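Local coordinates for protein MlnD (Bacillus methylotrophicus, PDB 5IL5) that probably helps assemble the polyketide macrolactin as part of a trans-AT polyketide synthase, this chain being its dehydratase domain, which eliminates water from carrier-bound beta-hydroxyacyl intermediates, at residues I50-I59 / F69-M77; L115-S125 / Y135-E143. All coordinates share one frame; numbering follows the deposited sequence.

Overall arrangement
From the N terminus, the chain leaves strand 46-50 through segment 50-59, makes a short excursion and returns at 69-77, so that contact 1 closes a small loop just as helix 74-86 begins. Contact 2 follows in series: segment 115-125 brings in two neighbouring strands, and 135-143 returns antiparallel to the second of them. Neither loop encloses the other. Both contacts lie in the predicted N-terminal hotdog region, their centres about 20 Å apart, and they meet where Gln74 OE1 is weakly hydrogen-bonded to Ser136 OG. Contact 1 ties the connecting loop to the segment leading into the helix and to its first turn, while contact 2 builds part of the sheet on which that helix lies.

Contact 1: residues I50-I59 / F69-M77; sequences INVSDTGLYI and FPFLSQIEM
The carbonyl oxygen of Val52 is gripped twice by Thr55: Thr55 OG1 donates to Val52 O at 3.2 Å, and the Thr55 backbone N adds a weak bond. This type I turn brings both side chains to the ring of Phe69. With OG1 set between its own backbone N and carbonyl carbon (chi1 81°), Thr55 meets the ring at the edge, in plane, OG1 lying 3.7 Å from Phe69 CE1. Val52 instead comes over a face, its CG1 4.0 Å from the Phe69 ring centroid in a CH-pi contact.

Although the CB of Phe69 points away from the loop, its CG lies anti to the backbone N (chi1 -171°), which swings the ring back toward Val52. Leu57 runs alongside it, pointing the same way, with CD1 4.1 Å from Phe69 CE1. Pro70 continues the apolar packing, its CD 4.2 Å from Leu57 CB and its CB against Ile59 CG2. Met77, extended beyond CG, brings its sulfur to both branches of Ile50, while its CE reaches Val52 CG1 at 3.6 Å. At the other end, the side chains of Ile59 and Phe71 cross at about a right angle, Ile59 CD1 lying obliquely to the ring, 3.9 Å from Phe71 CE2.

The backbone of Phe69 is hydrogen-bonded to that of Met102 in strand 102-103, whose side chain also touches Phe69 and Met77. Leu57 packs on Pro215 and Pro70 on Glu219 of helix 215-229, so the loop and the segment leading into helix 74-86 both meet the predicted C-terminal hotdog region.

Contact 2: residues L115-S125 / Y135-E143; sequences LTPDNQGASYS and YSSGRLELE
The ring of Tyr124 lies flat across the backbone of Gly138, with Gly138 N 3.4 Å above its plane and over its centre. Gly138 CA makes a CH-pi contact with the same ring, 3.7 Å from its centroid. The tyrosine CG sits between its own N and carbonyl carbon (chi1 72°), which folds the ring over the neighbouring strand. Leu140 touches it obliquely, CG 3.8 Å from Tyr124 CD2, and Leu140 CD1 meets Leu115 CD2 on the adjacent strand 111-117.

Tyr124, Gly138 and Leu140 belong to strands 122-128 and 134-140, an antiparallel beta hairpin in the hotdog sheet. Tyr124 and Gly138 form a hydrogen-bonded pair with bonds in both directions; in the Ala122-Leu140 pair, Leu140 N reaches Ala122 O at 2.9 Å and the return bond is weak.

On the sheet face of Ser123 and Ser125, Arg139 bends at chi3 (55°) and passes its guanidinium over Ala122 O. That group stands nearly coplanar with the Asp118 carboxylate, the planes 14° apart; a weak hydrogen bond, part of a salt bridge, runs 3.4 Å from Arg139 NH1 to Asp118 OD2. The other carboxylate oxygen, Asp118 OD1, accepts from Gly121 N in an Asx motif. Leu115 and Ala122 also pack on Phe43 of the second subunit.

Contact 1: residues I50-I59 / F69-M77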
loop_
_atom_site.group_PDB
_atom_site.type_symbol
_atom_site.label_atom_id
_atom_site.label_comp_id
_atom_site.label_asym_id
_atom_site.label_seq_id
_atom_site.Cartn_x
_atom_site.Cartn_y
_atom_site.Cartn_z
ATOM N N ILE A 50 -4.335 -8.553 5.570
ATOM C CA ILE A 50 -5.694 -8.991 5.869
ATOM C C ILE A 50 -5.964 -8.775 7.352
ATOM O O ILE A 50 -5.127 -9.106 8.201
ATOM C CB ILE A 50 -5.886 -10.476 5.503
ATOM C CG1 ILE A 50 -5.570 -10.740 4.026
ATOM C CG2 ILE A 50 -7.302 -10.944 5.870
ATOM C CD1 ILE A 50 -6.717 -10.507 3.078
ATOM N N ASN A 51 -7.153 -8.273 7.679
ATOM C CA ASN A 51 -7.550 -8.140 9.078
ATOM C C ASN A 51 -9.047 -8.392 9.173
ATOM O O ASN A 51 -9.847 -7.555 8.747
ATOM C CB ASN A 51 -7.182 -6.771 9.646
ATOM C CG ASN A 51 -7.557 -6.642 11.106
ATOM O OD1 ASN A 51 -7.741 -7.653 11.803
ATOM N ND2 ASN A 51 -7.623 -5.406 11.598
ATOM N N VAL A 52 -9.414 -9.539 9.744
ATOM C CA VAL A 52 -10.800 -9.918 9.983
ATOM C C VAL A 52 -11.104 -10.034 11.471
ATOM O O VAL A 52 -12.099 -10.650 11.851
ATOM C CB VAL A 52 -11.154 -11.230 9.256
ATOM C CG1 VAL A 52 -11.092 -11.042 7.754
ATOM C CG2 VAL A 52 -10.241 -12.357 9.711
ATOM N N SER A 53 -10.238 -9.483 12.320
ATOM C CA SER A 53 -10.446 -9.541 13.761
ATOM C C SER A 53 -11.835 -9.030 14.141
ATOM O O SER A 53 -12.580 -9.700 14.864
ATOM C CB SER A 53 -9.348 -8.732 14.456
ATOM O OG SER A 53 -9.469 -8.772 15.865
ATOM N N ASP A 54 -12.201 -7.844 13.652
ATOM C CA ASP A 54 -13.398 -7.138 14.097
ATOM C C ASP A 54 -14.639 -7.421 13.249
ATOM O O ASP A 54 -15.633 -6.697 13.371
ATOM C CB ASP A 54 -13.125 -5.632 14.128
ATOM C CG ASP A 54 -12.224 -5.233 15.281
ATOM O OD1 ASP A 54 -12.236 -5.949 16.314
ATOM O OD2 ASP A 54 -11.513 -4.210 15.148
ATOM N N THR A 55 -14.604 -8.433 12.385
ATOM C CA THR A 55 -15.813 -8.975 11.780
ATOM C C THR A 55 -16.433 -9.993 12.730
ATOM O O THR A 55 -15.729 -10.686 13.471
ATOM C CB THR A 55 -15.516 -9.652 10.443
ATOM O OG1 THR A 55 -15.023 -10.973 10.687
ATOM C CG2 THR A 55 -14.481 -8.883 9.643
ATOM N N GLY A 56 -17.759 -10.096 12.697
ATOM C CA GLY A 56 -18.424 -10.956 13.658
ATOM C C GLY A 56 -18.609 -12.364 13.137
ATOM O O GLY A 56 -19.463 -13.110 13.621
ATOM N N LEU A 57 -17.763 -12.752 12.190
ATOM C CA LEU A 57 -17.983 -13.924 11.356
ATOM C C LEU A 57 -17.063 -15.050 11.806
ATOM O O LEU A 57 -15.837 -14.922 11.721
ATOM C CB LEU A 57 -17.737 -13.582 9.885
ATOM C CG LEU A 57 -18.306 -12.248 9.382
ATOM C CD1 LEU A 57 -17.630 -11.849 8.082
ATOM C CD2 LEU A 57 -19.815 -12.302 9.195
ATOM N N TYR A 58 -17.653 -16.141 12.292
ATOM C CA TYR A 58 -16.889 -17.321 12.668
ATOM C C TYR A 58 -17.718 -18.571 12.395
ATOM O O TYR A 58 -18.952 -18.526 12.372
ATOM C CB TYR A 58 -16.455 -17.275 14.144
ATOM C CG TYR A 58 -17.591 -17.136 15.130
ATOM C CD1 TYR A 58 -18.314 -18.244 15.560
ATOM C CD2 TYR A 58 -17.933 -15.892 15.648
ATOM C CE1 TYR A 58 -19.354 -18.113 16.464
ATOM C CE2 TYR A 58 -18.969 -15.753 16.554
ATOM C CZ TYR A 58 -19.676 -16.867 16.958
ATOM O OH TYR A 58 -20.708 -16.730 17.857
ATOM N N ILE A 59 -17.022 -19.691 12.182
ATOM C CA ILE A 59 -17.648 -21.005 12.129
ATOM C C ILE A 59 -16.928 -21.907 13.120
ATOM O O ILE A 59 -15.819 -21.615 13.571
ATOM C CB ILE A 59 -17.629 -21.641 10.716
ATOM C CG1 ILE A 59 -16.201 -21.859 10.208
ATOM C CG2 ILE A 59 -18.389 -20.774 9.728
ATOM C CD1 ILE A 59 -16.121 -22.833 9.033
ATOM N N PHE A 69 -12.604 -18.377 10.925
ATOM C CA PHE A 69 -13.164 -17.509 9.909
ATOM C C PHE A 69 -13.666 -18.368 8.751
ATOM O O PHE A 69 -12.969 -19.293 8.324
ATOM C CB PHE A 69 -12.118 -16.519 9.400
ATOM C CG PHE A 69 -12.679 -15.458 8.504
ATOM C CD1 PHE A 69 -13.337 -14.363 9.032
ATOM C CD2 PHE A 69 -12.556 -15.558 7.130
ATOM C CE1 PHE A 69 -13.862 -13.391 8.208
ATOM C CE2 PHE A 69 -13.079 -14.583 6.302
ATOM C CZ PHE A 69 -13.732 -13.500 6.843
ATOM N N PRO A 70 -14.861 -18.094 8.223
ATOM C CA PRO A 70 -15.423 -18.974 7.190
ATOM C C PRO A 70 -14.456 -19.171 6.032
ATOM O O PRO A 70 -13.778 -18.238 5.595
ATOM C CB PRO A 70 -16.696 -18.243 6.747
ATOM C CG PRO A 70 -16.591 -16.861 7.315
ATOM C CD PRO A 70 -15.783 -16.996 8.554
ATOM N N PHE A 71 -14.408 -20.404 5.527
ATOM C CA PHE A 71 -13.465 -20.741 4.468
ATOM C C PHE A 71 -13.670 -19.869 3.239
ATOM O O PHE A 71 -12.749 -19.178 2.791
ATOM C CB PHE A 71 -13.603 -22.217 4.090
ATOM C CG PHE A 71 -13.108 -23.156 5.137
ATOM C CD1 PHE A 71 -11.750 -23.294 5.352
ATOM C CD2 PHE A 71 -13.985 -23.916 5.892
ATOM C CE1 PHE A 71 -11.272 -24.159 6.308
ATOM C CE2 PHE A 71 -13.509 -24.783 6.857
ATOM C CZ PHE A 71 -12.148 -24.905 7.063
ATOM N N LEU A 72 -14.877 -19.897 2.673
ATOM C CA LEU A 72 -15.067 -19.403 1.316
ATOM C C LEU A 72 -15.031 -17.883 1.215
ATOM O O LEU A 72 -14.849 -17.356 0.113
ATOM C CB LEU A 72 -16.395 -19.922 0.764
ATOM C CG LEU A 72 -16.521 -21.446 0.614
ATOM C CD1 LEU A 72 -17.777 -21.831 -0.153
ATOM C CD2 LEU A 72 -15.286 -22.054 -0.040
ATOM N N SER A 73 -15.148 -17.162 2.328
ATOM C CA SER A 73 -15.036 -15.711 2.257
ATOM C C SER A 73 -13.652 -15.267 1.816
ATOM O O SER A 73 -13.463 -14.095 1.475
ATOM C CB SER A 73 -15.366 -15.084 3.609
ATOM O OG SER A 73 -16.765 -14.987 3.803
ATOM N N GLN A 74 -12.681 -16.175 1.832
ATOM C CA GLN A 74 -11.355 -15.876 1.313
ATOM C C GLN A 74 -11.393 -15.576 -0.178
ATOM O O GLN A 74 -10.513 -14.876 -0.692
ATOM C CB GLN A 74 -10.443 -17.055 1.611
ATOM C CG GLN A 74 -10.201 -17.205 3.086
ATOM C CD GLN A 74 -9.570 -18.523 3.448
ATOM O OE1 GLN A 74 -8.394 -18.758 3.189
ATOM N NE2 GLN A 74 -10.352 -19.390 4.074
ATOM N N ILE A 75 -12.389 -16.102 -0.893
ATOM C CA ILE A 75 -12.538 -15.756 -2.303
ATOM C C ILE A 75 -12.739 -14.255 -2.452
ATOM O O ILE A 75 -12.172 -13.626 -3.355
ATOM C CB ILE A 75 -13.697 -16.544 -2.943
ATOM C CG1 ILE A 75 -13.471 -18.058 -2.830
ATOM C CG2 ILE A 75 -13.839 -16.143 -4.403
ATOM C CD1 ILE A 75 -14.641 -18.894 -3.360
ATOM N N GLU A 76 -13.550 -13.656 -1.576
ATOM C CA GLU A 76 -13.706 -12.203 -1.581
ATOM C C GLU A 76 -12.373 -11.503 -1.319
ATOM O O GLU A 76 -12.065 -10.490 -1.955
ATOM C CB GLU A 76 -14.762 -11.789 -0.554
ATOM C CG GLU A 76 -14.986 -10.285 -0.425
ATOM C CD GLU A 76 -15.515 -9.654 -1.692
ATOM O OE1 GLU A 76 -16.018 -10.390 -2.565
ATOM O OE2 GLU A 76 -15.443 -8.410 -1.795
ATOM N N MET A 77 -11.568 -12.028 -0.392
ATOM C CA MET A 77 -10.244 -11.452 -0.162
ATOM C C MET A 77 -9.425 -11.448 -1.446
ATOM O O MET A 77 -8.806 -10.439 -1.805
ATOM C CB MET A 77 -9.495 -12.233 0.922
ATOM C CG MET A 77 -10.067 -12.130 2.317
ATOM S SD MET A 77 -9.320 -13.308 3.463
ATOM C CE MET A 77 -10.366 -13.037 4.874
#

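Contact 2: residues L115-S125 / Y135-E143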
loop_
_atom_site.group_PDB
_atom_site.type_symbol
_atom_site.label_atom_id
_atom_site.label_comp_id
_atom_site.label_asym_id
_atom_site.label_seq_id
_atom_site.Cartn_x
_atom_site.Cartn_y
_atom_site.Cartn_z
ATOM N N LEU A 115 0.102 -11.823 -4.281
ATOM C CA LEU A 115 -0.380 -11.973 -5.647
ATOM C C LEU A 115 0.798 -11.938 -6.607
ATOM O O LEU A 115 1.609 -11.008 -6.568
ATOM C CB LEU A 115 -1.377 -10.873 -6.007
ATOM C CG LEU A 115 -2.561 -10.727 -5.055
ATOM C CD1 LEU A 115 -2.287 -9.659 -4.013
ATOM C CD2 LEU A 115 -3.812 -10.411 -5.849
ATOM N N THR A 116 0.879 -12.935 -7.476
ATOM C CA THR A 116 2.013 -13.055 -8.390
ATOM C C THR A 116 1.513 -13.044 -9.829
ATOM O O THR A 116 0.830 -13.998 -10.248
ATOM C CB THR A 116 2.813 -14.329 -8.120
ATOM O OG1 THR A 116 3.152 -14.399 -6.730
ATOM C CG2 THR A 116 4.105 -14.299 -8.927
ATOM N N PRO A 117 1.813 -12.010 -10.614
ATOM C CA PRO A 117 1.407 -12.007 -12.023
ATOM C C PRO A 117 2.227 -12.990 -12.848
ATOM O O PRO A 117 3.389 -13.269 -12.551
ATOM C CB PRO A 117 1.682 -10.564 -12.464
ATOM C CG PRO A 117 2.787 -10.118 -11.560
ATOM C CD PRO A 117 2.521 -10.774 -10.242
ATOM N N ASP A 118 1.596 -13.536 -13.886
ATOM C CA ASP A 118 2.284 -14.418 -14.817
ATOM C C ASP A 118 1.563 -14.358 -16.160
ATOM O O ASP A 118 0.574 -13.636 -16.327
ATOM C CB ASP A 118 2.401 -15.838 -14.244
ATOM C CG ASP A 118 1.062 -16.507 -14.029
ATOM O OD1 ASP A 118 0.068 -16.102 -14.661
ATOM O OD2 ASP A 118 1.005 -17.446 -13.207
ATOM N N ASN A 119 2.065 -15.128 -17.126
ATOM C CA ASN A 119 1.583 -14.997 -18.498
ATOM C C ASN A 119 0.166 -15.531 -18.646
ATOM O O ASN A 119 -0.653 -14.942 -19.362
ATOM C CB ASN A 119 2.533 -15.716 -19.451
ATOM C CG ASN A 119 3.881 -15.032 -19.546
ATOM O OD1 ASN A 119 4.565 -14.836 -18.536
ATOM N ND2 ASN A 119 4.274 -14.664 -20.763
ATOM N N GLN A 120 -0.142 -16.648 -17.988
ATOM C CA GLN A 120 -1.517 -17.125 -17.961
ATOM C C GLN A 120 -2.436 -16.098 -17.319
ATOM O O GLN A 120 -3.527 -15.819 -17.830
ATOM C CB GLN A 120 -1.593 -18.448 -17.205
ATOM C CG GLN A 120 -1.059 -19.627 -17.975
ATOM C CD GLN A 120 -1.866 -19.881 -19.219
ATOM O OE1 GLN A 120 -1.642 -19.254 -20.251
ATOM N NE2 GLN A 120 -2.836 -20.781 -19.122
ATOM N N GLY A 121 -1.998 -15.507 -16.215
ATOM C CA GLY A 121 -2.800 -14.566 -15.463
ATOM C C GLY A 121 -2.063 -14.182 -14.203
ATOM O O GLY A 121 -0.979 -13.597 -14.261
ATOM N N ALA A 122 -2.640 -14.517 -13.056
ATOM C CA ALA A 122 -2.006 -14.257 -11.779
ATOM C C ALA A 122 -2.395 -15.361 -10.810
ATOM O O ALA A 122 -3.397 -16.056 -10.990
ATOM C CB ALA A 122 -2.415 -12.894 -11.212
ATOM N N SER A 123 -1.574 -15.519 -9.783
ATOM C CA SER A 123 -1.841 -16.439 -8.696
ATOM C C SER A 123 -1.904 -15.644 -7.405
ATOM O O SER A 123 -1.416 -14.515 -7.323
ATOM C CB SER A 123 -0.763 -17.523 -8.585
ATOM O OG SER A 123 0.428 -16.999 -8.030
ATOM N N TYR A 124 -2.506 -16.249 -6.392
ATOM C CA TYR A 124 -2.632 -15.588 -5.110
ATOM C C TYR A 124 -2.435 -16.608 -4.006
ATOM O O TYR A 124 -2.812 -17.773 -4.145
ATOM C CB TYR A 124 -3.992 -14.873 -4.990
ATOM C CG TYR A 124 -5.206 -15.765 -4.809
ATOM C CD1 TYR A 124 -5.538 -16.276 -3.564
ATOM C CD2 TYR A 124 -6.035 -16.075 -5.883
ATOM C CE1 TYR A 124 -6.642 -17.075 -3.395
ATOM C CE2 TYR A 124 -7.148 -16.875 -5.721
ATOM C CZ TYR A 124 -7.447 -17.372 -4.474
ATOM O OH TYR A 124 -8.551 -18.174 -4.290
ATOM N N SER A 125 -1.823 -16.153 -2.918
ATOM C CA SER A 125 -1.619 -16.950 -1.722
ATOM C C SER A 125 -2.106 -16.132 -0.545
ATOM O O SER A 125 -1.690 -14.982 -0.371
ATOM C CB SER A 125 -0.149 -17.319 -1.508
ATOM O OG SER A 125 0.258 -18.387 -2.339
ATOM N N TYR A 135 -3.067 -20.550 3.952
ATOM C CA TYR A 135 -4.449 -20.909 4.268
ATOM C C TYR A 135 -5.190 -21.408 3.029
ATOM O O TYR A 135 -5.860 -22.446 3.075
ATOM C CB TYR A 135 -5.196 -19.710 4.864
ATOM C CG TYR A 135 -4.778 -19.304 6.262
ATOM C CD1 TYR A 135 -5.088 -20.096 7.356
ATOM C CD2 TYR A 135 -4.108 -18.109 6.491
ATOM C CE1 TYR A 135 -4.719 -19.724 8.634
ATOM C CE2 TYR A 135 -3.740 -17.729 7.765
ATOM C CZ TYR A 135 -4.048 -18.541 8.832
ATOM O OH TYR A 135 -3.686 -18.174 10.107
ATOM N N SER A 136 -5.085 -20.674 1.920
ATOM C CA SER A 136 -5.717 -21.047 0.660
ATOM C C SER A 136 -4.947 -20.385 -0.475
ATOM O O SER A 136 -4.209 -19.417 -0.266
ATOM C CB SER A 136 -7.195 -20.642 0.616
ATOM O OG SER A 136 -7.347 -19.303 0.179
ATOM N N SER A 137 -5.106 -20.934 -1.677
ATOM C CA SER A 137 -4.425 -20.420 -2.856
ATOM C C SER A 137 -5.350 -20.558 -4.054
ATOM O O SER A 137 -6.306 -21.336 -4.041
ATOM C CB SER A 137 -3.100 -21.142 -3.133
ATOM O OG SER A 137 -3.276 -22.541 -3.235
ATOM N N GLY A 138 -5.054 -19.790 -5.093
ATOM C CA GLY A 138 -5.860 -19.849 -6.292
ATOM C C GLY A 138 -5.282 -18.991 -7.393
ATOM O O GLY A 138 -4.188 -18.436 -7.274
ATOM N N ARG A 139 -6.031 -18.934 -8.488
ATOM C CA ARG A 139 -5.669 -18.171 -9.668
ATOM C C ARG A 139 -6.726 -17.119 -9.960
ATOM O O ARG A 139 -7.880 -17.222 -9.534
ATOM C CB ARG A 139 -5.507 -19.089 -10.869
ATOM C CG ARG A 139 -4.262 -19.932 -10.800
ATOM C CD ARG A 139 -4.103 -20.714 -12.069
ATOM N NE ARG A 139 -4.107 -19.838 -13.232
ATOM C CZ ARG A 139 -3.098 -19.054 -13.596
ATOM N NH1 ARG A 139 -1.970 -19.035 -12.903
ATOM N NH2 ARG A 139 -3.218 -18.290 -14.670
ATOM N N LEU A 140 -6.309 -16.110 -10.710
ATOM C CA LEU A 140 -7.160 -14.996 -11.086
ATOM C C LEU A 140 -7.126 -14.837 -12.595
ATOM O O LEU A 140 -6.050 -14.840 -13.200
ATOM C CB LEU A 140 -6.704 -13.704 -10.409
ATOM C CG LEU A 140 -6.553 -13.814 -8.894
ATOM C CD1 LEU A 140 -5.623 -12.745 -8.359
ATOM C CD2 LEU A 140 -7.919 -13.712 -8.251
ATOM N N GLU A 141 -8.301 -14.738 -13.199
ATOM C CA GLU A 141 -8.390 -14.401 -14.608
ATOM C C GLU A 141 -8.283 -12.889 -14.737
ATOM O O GLU A 141 -9.076 -12.154 -14.139
ATOM C CB GLU A 141 -9.698 -14.906 -15.203
ATOM C CG GLU A 141 -9.990 -14.308 -16.565
ATOM C CD GLU A 141 -10.697 -15.266 -17.502
ATOM O OE1 GLU A 141 -11.173 -16.330 -17.035
ATOM O OE2 GLU A 141 -10.771 -14.947 -18.711
ATOM N N LEU A 142 -7.306 -12.425 -15.513
ATOM C CA LEU A 142 -7.085 -10.996 -15.681
ATOM C C LEU A 142 -7.574 -10.451 -17.007
ATOM O O LEU A 142 -7.823 -9.245 -17.107
ATOM C CB LEU A 142 -5.595 -10.670 -15.514
ATOM C CG LEU A 142 -4.984 -11.052 -14.167
ATOM C CD1 LEU A 142 -3.594 -10.458 -14.043
ATOM C CD2 LEU A 142 -5.885 -10.599 -13.018
ATOM N N GLU A 143 -7.732 -11.295 -18.019
ATOM C CA GLU A 143 -8.294 -10.851 -19.289
ATOM C C GLU A 143 -9.805 -10.977 -19.152
ATOM O O GLU A 143 -10.389 -12.040 -19.369
ATOM C CB GLU A 143 -7.733 -11.670 -20.444
ATOM C CG GLU A 143 -6.200 -11.764 -20.449
ATOM C CD GLU A 143 -5.526 -10.500 -20.946
ATOM O OE1 GLU A 143 -5.101 -10.473 -22.118
ATOM O OE2 GLU A 143 -5.420 -9.535 -20.164
#